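Local coordinates for putative peptidyl-arginine deiminase (PDB 1XKN), which probably hydrolyses the guanidinium group of agmatine or of peptidyl-arginine, as a deiminase of the Porphyromonas-type family, at residues 291-302 / 317-328; 218-226 / 283-291. All blocks are in the same frame, centred on the assembly; numbering follows the deposited sequence.

Interaction 1. Residues 291-302 / 317-328; sequences IANTVVLVPTYR and FPKREVVGIDCS
R302 and D326 meet at the carboxyl ends of two parallel strands, where the arginine approaches side-on and sets both NE and NH2 on a single carboxylate oxygen. The shorter arm of this salt bridge, R302 NH2 to D326 OD2 at 2.8 Å, uses the syn lone pair, whereas NE comes from above the carboxylate plane. S328 CB packs over one face of the guanidinium. D326 OD1 accepts from the backbone N of S328, closing an Asx turn, and also from S328 OG at 2.6 Å. A water joins D326 OD1 to T300 OG1 and to the backbone N of R302.

At the opposite end, R320 runs extended from CG to NE (chi2 176°, chi3 164°) and gives a nearly straight bond of 2.7 Å from NE to A292 O, which lies in the guanidinium plane. I291 CG2 rests on one face of that guanidinium, offset toward its rim, and I291 CD1 reaches F317 CZ at 3.5 Å.

Between these ends, strands 295-300 and 321-326 pair residue for residue from V295 with E321 to T300 with D326, the backbone ladder running from E321 N–T294 O to C327 N–T300 O. V298 CG2 meets V322 CG1 at 3.7 Å on the face covered by helix 305-316, while L297, beside V323 on the other face, packs against helix 36-50. The strands and helix 305-316 form a beta-alpha-beta unit. Its apolar middle is thus held by backbone bonds and closed by an arginine at each end, one whose charge is probably offset by the carboxylate of D326, the other, R320, donating from NE to A292 O and from NH1 to W12 O and to a water shared with N293 OD1, which also accepts from the backbone N of H15.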
# COMPACT_ATOMS: atom_id res chain seq x y z
N ILE A 291 -1.27 6.85 4.17
CA ILE A 291 -1.21 7.61 5.41
C ILE A 291 0.26 7.85 5.76
O ILE A 291 1.02 6.90 5.94
CB ILE A 291 -1.85 6.84 6.59
CG1 ILE A 291 -3.28 6.44 6.25
CG2 ILE A 291 -1.83 7.71 7.85
CD1 ILE A 291 -3.83 5.33 7.15
N ALA A 292 0.67 9.12 5.83
CA ALA A 292 2.04 9.48 6.19
C ALA A 292 1.97 10.11 7.58
O ALA A 292 0.89 10.24 8.15
CB ALA A 292 2.61 10.47 5.18
N ASN A 293 3.11 10.52 8.13
CA ASN A 293 3.11 11.11 9.47
C ASN A 293 2.29 12.39 9.61
O ASN A 293 1.48 12.50 10.52
CB ASN A 293 4.55 11.39 9.94
CG ASN A 293 5.31 10.12 10.27
OD1 ASN A 293 4.75 9.02 10.28
ND2 ASN A 293 6.61 10.27 10.54
N THR A 294 2.49 13.34 8.71
CA THR A 294 1.77 14.61 8.81
C THR A 294 0.73 14.84 7.72
O THR A 294 -0.00 15.84 7.76
CB THR A 294 2.74 15.80 8.76
OG1 THR A 294 3.32 15.88 7.45
CG2 THR A 294 3.83 15.63 9.78
N VAL A 295 0.66 13.94 6.75
CA VAL A 295 -0.29 14.10 5.66
C VAL A 295 -0.84 12.77 5.18
O VAL A 295 -0.27 11.71 5.43
CB VAL A 295 0.37 14.80 4.45
CG1 VAL A 295 0.83 16.20 4.82
CG2 VAL A 295 1.56 13.97 3.95
N VAL A 296 -1.99 12.85 4.51
CA VAL A 296 -2.61 11.69 3.92
C VAL A 296 -2.69 12.07 2.46
O VAL A 296 -3.23 13.13 2.11
CB VAL A 296 -4.02 11.44 4.49
CG1 VAL A 296 -4.65 10.22 3.81
CG2 VAL A 296 -3.93 11.20 6.00
N LEU A 297 -2.12 11.24 1.60
CA LEU A 297 -2.09 11.51 0.17
C LEU A 297 -3.15 10.68 -0.53
O LEU A 297 -3.11 9.45 -0.51
CB LEU A 297 -0.70 11.20 -0.38
CG LEU A 297 0.43 11.93 0.38
CD1 LEU A 297 1.78 11.52 -0.19
CD2 LEU A 297 0.24 13.43 0.27
N VAL A 298 -4.10 11.37 -1.15
CA VAL A 298 -5.20 10.71 -1.83
C VAL A 298 -5.14 10.87 -3.34
O VAL A 298 -4.94 11.98 -3.85
CB VAL A 298 -6.54 11.29 -1.34
CG1 VAL A 298 -7.70 10.53 -1.94
CG2 VAL A 298 -6.59 11.25 0.17
N PRO A 299 -5.31 9.77 -4.09
CA PRO A 299 -5.26 9.90 -5.54
C PRO A 299 -6.54 10.58 -6.03
O PRO A 299 -7.63 10.28 -5.53
CB PRO A 299 -5.16 8.45 -6.01
CG PRO A 299 -5.93 7.70 -4.96
CD PRO A 299 -5.48 8.37 -3.68
N THR A 300 -6.42 11.51 -6.97
CA THR A 300 -7.60 12.19 -7.50
C THR A 300 -7.71 11.94 -9.00
O THR A 300 -6.70 11.70 -9.67
CB THR A 300 -7.60 13.70 -7.20
OG1 THR A 300 -6.41 14.31 -7.71
CG2 THR A 300 -7.70 13.94 -5.70
N TYR A 301 -8.93 12.01 -9.51
CA TYR A 301 -9.18 11.73 -10.92
C TYR A 301 -10.00 12.76 -11.68
O TYR A 301 -10.91 12.41 -12.43
CB TYR A 301 -9.82 10.35 -11.01
CG TYR A 301 -8.88 9.28 -10.51
CD1 TYR A 301 -7.84 8.83 -11.31
CD2 TYR A 301 -8.98 8.79 -9.21
CE1 TYR A 301 -6.90 7.93 -10.83
CE2 TYR A 301 -8.04 7.88 -8.71
CZ TYR A 301 -7.00 7.46 -9.54
OH TYR A 301 -6.05 6.59 -9.07
N ARG A 302 -9.65 14.03 -11.49
CA ARG A 302 -10.31 15.13 -12.18
C ARG A 302 -11.83 15.05 -12.25
O ARG A 302 -12.41 15.09 -13.34
CB ARG A 302 -9.73 15.26 -13.59
CG ARG A 302 -8.21 15.42 -13.61
CD ARG A 302 -7.63 15.41 -15.01
NE ARG A 302 -6.17 15.37 -14.96
CZ ARG A 302 -5.37 15.20 -16.01
NH1 ARG A 302 -5.89 15.06 -17.23
NH2 ARG A 302 -4.06 15.16 -15.85
N PHE A 317 -8.83 11.57 9.61
CA PHE A 317 -7.50 11.92 10.10
C PHE A 317 -7.44 13.42 10.35
O PHE A 317 -6.76 14.15 9.64
CB PHE A 317 -6.44 11.53 9.06
CG PHE A 317 -6.45 10.07 8.71
CD1 PHE A 317 -7.12 9.61 7.58
CD2 PHE A 317 -5.81 9.15 9.54
CE1 PHE A 317 -7.15 8.25 7.28
CE2 PHE A 317 -5.83 7.79 9.24
CZ PHE A 317 -6.50 7.34 8.11
N PRO A 318 -8.13 13.90 11.39
CA PRO A 318 -8.17 15.32 11.74
C PRO A 318 -6.83 15.96 12.13
O PRO A 318 -6.68 17.18 12.06
CB PRO A 318 -9.19 15.37 12.87
CG PRO A 318 -8.98 14.07 13.56
CD PRO A 318 -8.83 13.09 12.41
N LYS A 319 -5.87 15.13 12.53
CA LYS A 319 -4.57 15.63 12.94
C LYS A 319 -3.57 15.73 11.79
O LYS A 319 -2.44 16.19 11.98
CB LYS A 319 -4.00 14.73 14.05
CG LYS A 319 -4.79 14.81 15.36
CD LYS A 319 -4.38 13.74 16.37
CE LYS A 319 -4.87 12.36 15.95
NZ LYS A 319 -4.65 11.32 17.01
N ARG A 320 -3.99 15.32 10.60
CA ARG A 320 -3.12 15.35 9.43
C ARG A 320 -3.69 16.24 8.32
O ARG A 320 -4.86 16.62 8.37
CB ARG A 320 -2.94 13.94 8.87
CG ARG A 320 -2.22 12.95 9.78
CD ARG A 320 -2.21 11.58 9.13
NE ARG A 320 -1.25 10.64 9.70
CZ ARG A 320 -1.46 9.88 10.77
NH1 ARG A 320 -0.52 9.06 11.19
NH2 ARG A 320 -2.63 9.95 11.41
N GLU A 321 -2.86 16.58 7.34
CA GLU A 321 -3.35 17.39 6.22
C GLU A 321 -3.62 16.44 5.06
O GLU A 321 -2.69 15.80 4.55
CB GLU A 321 -2.32 18.43 5.79
CG GLU A 321 -2.87 19.36 4.70
CD GLU A 321 -1.80 20.15 3.98
OE1 GLU A 321 -2.16 20.95 3.10
OE2 GLU A 321 -0.60 19.96 4.29
N VAL A 322 -4.87 16.36 4.62
CA VAL A 322 -5.22 15.49 3.51
C VAL A 322 -4.99 16.22 2.19
O VAL A 322 -5.64 17.23 1.90
CB VAL A 322 -6.70 15.03 3.60
CG1 VAL A 322 -7.03 14.12 2.41
CG2 VAL A 322 -6.92 14.28 4.90
N VAL A 323 -4.05 15.71 1.40
CA VAL A 323 -3.68 16.31 0.12
C VAL A 323 -3.93 15.40 -1.07
O VAL A 323 -3.59 14.22 -1.04
CB VAL A 323 -2.18 16.69 0.12
CG1 VAL A 323 -1.77 17.26 -1.23
CG2 VAL A 323 -1.90 17.69 1.23
N GLY A 324 -4.52 15.96 -2.12
CA GLY A 324 -4.78 15.18 -3.31
C GLY A 324 -3.62 15.24 -4.29
O GLY A 324 -2.90 16.24 -4.36
N ILE A 325 -3.44 14.16 -5.04
CA ILE A 325 -2.40 14.09 -6.06
C ILE A 325 -3.09 13.50 -7.28
O ILE A 325 -3.64 12.40 -7.22
CB ILE A 325 -1.23 13.17 -5.62
CG1 ILE A 325 -0.49 13.81 -4.44
CG2 ILE A 325 -0.27 12.94 -6.79
CD1 ILE A 325 0.69 13.01 -3.92
N ASP A 326 -3.08 14.25 -8.38
CA ASP A 326 -3.73 13.79 -9.61
C ASP A 326 -3.07 12.53 -10.13
O ASP A 326 -1.88 12.53 -10.48
CB ASP A 326 -3.69 14.89 -10.67
CG ASP A 326 -4.30 14.45 -12.00
OD1 ASP A 326 -5.28 13.67 -11.98
OD2 ASP A 326 -3.80 14.89 -13.06
N CYS A 327 -3.84 11.45 -10.18
CA CYS A 327 -3.33 10.17 -10.64
C CYS A 327 -3.97 9.73 -11.95
O CYS A 327 -3.99 8.54 -12.28
CB CYS A 327 -3.55 9.11 -9.56
SG CYS A 327 -2.48 9.33 -8.11
N SER A 328 -4.48 10.69 -12.70
CA SER A 328 -5.12 10.41 -13.99
C SER A 328 -4.19 9.63 -14.91
O SER A 328 -4.64 8.78 -15.67
CB SER A 328 -5.55 11.72 -14.66
OG SER A 328 -6.54 12.38 -13.89
O HOH W 1 2.17 7.93 10.44
O HOH W 2 -7.18 14.93 -10.21

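Interaction 2. Residues 218-226 / 283-291; sequences VDDMARFVN and PASYANFYI
A buried cation-pi stack joins the strand carrying R223, at the edge of the sheet it forms with strand 229-233, to the turn that leads into strand 290-291. The guanidinium of R223 lies over the F289 ring, with planes 25° apart and R223 CZ 4.3 Å from the ring centroid; NH2 sits above the middle of the ring. Bends at chi2 (-78°) and chi3 (-54°) fold the arginine back over the phenyl group, and R223 CB comes within 3.8 Å of F289 CZ.

The same NH2 is a double donor to the turn. R223 NH2 bonds to F289 O at 2.8 Å and to A287 O at 3.0 Å, both acceptors lying close to the guanidinium plane, the second approached almost in line with its C=O. The remaining nitrogens turn to acids: NE forms a salt bridge with D161 and NH1 with E11, which also accepts from the backbone N of I291.

A second grip lies at the 3-10 segment 218-220. S285 OG donates to D220 O at 2.8 Å from well above the carbonyl plane, and in turn accepts from A287 N in an ST turn. The hydroxyl is therefore both donor and acceptor, linking the 3-10 segment to the type I turn S285-N288. A287 CB fills in beside it, 3.6 Å from M221 N. Nearby, a water donates to both D220 OD1 and P283 O, bridging the start of 283-291 to 218-226.

Buried in the protein, the charge of R223 is met by two carboxylates, two carbonyls and an aromatic face; this would be expected to stabilise its protonated form and fixes the guanidinium's rotation from several directions.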
# COMPACT_ATOMS: atom_id res chain seq x y z
N VAL A 218 -7.40 -5.50 -1.73
CA VAL A 218 -8.24 -4.83 -0.76
C VAL A 218 -7.94 -3.34 -0.73
O VAL A 218 -8.84 -2.52 -0.51
CB VAL A 218 -8.05 -5.43 0.66
CG1 VAL A 218 -6.68 -5.06 1.22
CG2 VAL A 218 -9.16 -4.97 1.58
N ASP A 219 -6.68 -2.96 -0.99
CA ASP A 219 -6.33 -1.55 -0.94
C ASP A 219 -6.90 -0.68 -2.06
O ASP A 219 -6.53 0.48 -2.21
CB ASP A 219 -4.80 -1.36 -0.81
CG ASP A 219 -4.05 -1.51 -2.12
OD1 ASP A 219 -4.62 -2.00 -3.11
OD2 ASP A 219 -2.85 -1.12 -2.15
N ASP A 220 -7.82 -1.24 -2.85
CA ASP A 220 -8.48 -0.46 -3.89
C ASP A 220 -9.95 -0.38 -3.48
O ASP A 220 -10.79 0.12 -4.22
CB ASP A 220 -8.39 -1.13 -5.27
CG ASP A 220 -7.09 -0.82 -5.99
OD1 ASP A 220 -6.52 0.26 -5.76
OD2 ASP A 220 -6.66 -1.65 -6.82
N MSE A 221 -10.25 -0.84 -2.26
CA MSE A 221 -11.63 -0.89 -1.80
C MSE A 221 -11.93 -0.56 -0.33
O MSE A 221 -12.78 0.28 -0.04
CB MSE A 221 -12.17 -2.28 -2.14
CG MSE A 221 -13.60 -2.56 -1.75
SE MSE A 221 -14.13 -4.26 -2.49
CE MSE A 221 -12.88 -5.39 -1.55
N ALA A 222 -11.23 -1.23 0.58
CA ALA A 222 -11.46 -1.03 2.01
C ALA A 222 -10.16 -0.86 2.77
O ALA A 222 -9.16 -1.53 2.48
CB ALA A 222 -12.26 -2.20 2.56
N ARG A 223 -10.17 0.02 3.77
CA ARG A 223 -8.97 0.31 4.56
C ARG A 223 -9.29 0.65 6.02
O ARG A 223 -10.27 1.33 6.31
CB ARG A 223 -8.24 1.51 3.96
CG ARG A 223 -7.83 1.39 2.50
CD ARG A 223 -6.59 0.53 2.34
NE ARG A 223 -5.50 1.02 3.18
CZ ARG A 223 -4.79 2.12 2.94
NH1 ARG A 223 -3.83 2.48 3.77
NH2 ARG A 223 -5.02 2.83 1.84
N PHE A 224 -8.45 0.19 6.94
CA PHE A 224 -8.64 0.54 8.34
C PHE A 224 -8.14 1.99 8.46
O PHE A 224 -7.14 2.34 7.84
CB PHE A 224 -7.79 -0.35 9.26
CG PHE A 224 -8.48 -1.60 9.70
CD1 PHE A 224 -9.57 -1.54 10.57
CD2 PHE A 224 -8.06 -2.84 9.24
CE1 PHE A 224 -10.23 -2.70 10.97
CE2 PHE A 224 -8.71 -4.00 9.62
CZ PHE A 224 -9.80 -3.93 10.49
N VAL A 225 -8.85 2.82 9.23
CA VAL A 225 -8.43 4.21 9.43
C VAL A 225 -8.06 4.39 10.90
O VAL A 225 -7.35 5.32 11.27
CB VAL A 225 -9.52 5.24 9.03
CG1 VAL A 225 -9.64 5.30 7.51
CG2 VAL A 225 -10.85 4.88 9.67
N ASN A 226 -8.58 3.49 11.73
CA ASN A 226 -8.27 3.45 13.16
C ASN A 226 -8.60 2.05 13.66
O ASN A 226 -9.09 1.21 12.90
CB ASN A 226 -9.00 4.55 13.97
CG ASN A 226 -10.51 4.39 13.97
OD1 ASN A 226 -11.04 3.37 14.38
ND2 ASN A 226 -11.20 5.43 13.53
N PRO A 283 -8.67 0.87 -12.77
CA PRO A 283 -9.02 0.69 -11.36
C PRO A 283 -8.83 1.90 -10.45
O PRO A 283 -8.20 1.81 -9.40
CB PRO A 283 -8.16 -0.49 -10.95
CG PRO A 283 -6.90 -0.24 -11.72
CD PRO A 283 -7.39 0.21 -13.09
N ALA A 284 -9.39 3.04 -10.85
CA ALA A 284 -9.29 4.27 -10.07
C ALA A 284 -10.08 4.13 -8.77
O ALA A 284 -11.25 3.75 -8.79
CB ALA A 284 -9.82 5.44 -10.88
N SER A 285 -9.45 4.45 -7.65
CA SER A 285 -10.12 4.37 -6.36
C SER A 285 -9.48 5.24 -5.29
O SER A 285 -8.26 5.26 -5.13
CB SER A 285 -10.13 2.92 -5.87
OG SER A 285 -10.70 2.85 -4.57
N TYR A 286 -10.32 5.97 -4.56
CA TYR A 286 -9.83 6.83 -3.49
C TYR A 286 -9.33 6.03 -2.30
O TYR A 286 -8.65 6.56 -1.44
CB TYR A 286 -10.93 7.79 -3.03
CG TYR A 286 -11.45 8.69 -4.12
CD1 TYR A 286 -10.60 9.56 -4.81
CD2 TYR A 286 -12.80 8.68 -4.48
CE1 TYR A 286 -11.08 10.39 -5.83
CE2 TYR A 286 -13.29 9.50 -5.48
CZ TYR A 286 -12.43 10.35 -6.15
OH TYR A 286 -12.92 11.16 -7.15
N ALA A 287 -9.68 4.74 -2.25
CA ALA A 287 -9.23 3.91 -1.14
C ALA A 287 -7.73 3.65 -1.25
O ALA A 287 -7.10 3.21 -0.28
CB ALA A 287 -9.98 2.58 -1.13
N ASN A 288 -7.16 3.92 -2.42
CA ASN A 288 -5.73 3.69 -2.62
C ASN A 288 -4.92 4.91 -2.16
O ASN A 288 -4.03 5.38 -2.87
CB ASN A 288 -5.45 3.37 -4.09
CG ASN A 288 -4.24 2.47 -4.28
OD1 ASN A 288 -4.25 1.30 -3.86
ND2 ASN A 288 -3.20 3.00 -4.89
N PHE A 289 -5.24 5.40 -0.97
CA PHE A 289 -4.56 6.55 -0.38
C PHE A 289 -3.43 6.04 0.51
O PHE A 289 -3.36 4.85 0.83
CB PHE A 289 -5.55 7.38 0.47
CG PHE A 289 -6.16 6.62 1.63
CD1 PHE A 289 -5.46 6.46 2.82
CD2 PHE A 289 -7.43 6.07 1.52
CE1 PHE A 289 -6.02 5.76 3.89
CE2 PHE A 289 -8.01 5.37 2.58
CZ PHE A 289 -7.30 5.21 3.77
N TYR A 290 -2.53 6.94 0.90
CA TYR A 290 -1.42 6.55 1.77
C TYR A 290 -1.39 7.46 2.99
O TYR A 290 -1.48 8.68 2.87
CB TYR A 290 -0.09 6.66 1.02
CG TYR A 290 1.11 6.37 1.90
CD1 TYR A 290 1.29 5.11 2.48
CD2 TYR A 290 2.07 7.35 2.15
CE1 TYR A 290 2.39 4.84 3.29
CE2 TYR A 290 3.18 7.09 2.96
CZ TYR A 290 3.33 5.83 3.52
OH TYR A 290 4.43 5.57 4.31
N ILE A 291 -1.27 6.85 4.17
CA ILE A 291 -1.21 7.61 5.41
C ILE A 291 0.26 7.85 5.76
O ILE A 291 1.02 6.90 5.94
CB ILE A 291 -1.85 6.84 6.59
CG1 ILE A 291 -3.28 6.44 6.25
CG2 ILE A 291 -1.83 7.71 7.85
CD1 ILE A 291 -3.83 5.33 7.15
O HOH W 3 -5.89 2.13 -7.65

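Overall arrangement
From the N terminus, the chain first passes through 218-226 and returns 57 residues later at 283-291, where interaction 2 closes a long loop that includes strand 229-233 and helix 243-253. It then continues through strand 290-291 into 295-300, and interaction 1 closes a much shorter loop around helix 305-316. The two loops follow in series, meeting at I291, which belongs to both contacts. Strands 290-291 and 295-300 are antiparallel neighbours, probably hydrogen-bonded from L297 N to Y290 O, 2.9 Å. Interaction 2 therefore ties the sheet of strand 222-226 to the edge of the sheet that interaction 1 extends to 321-326.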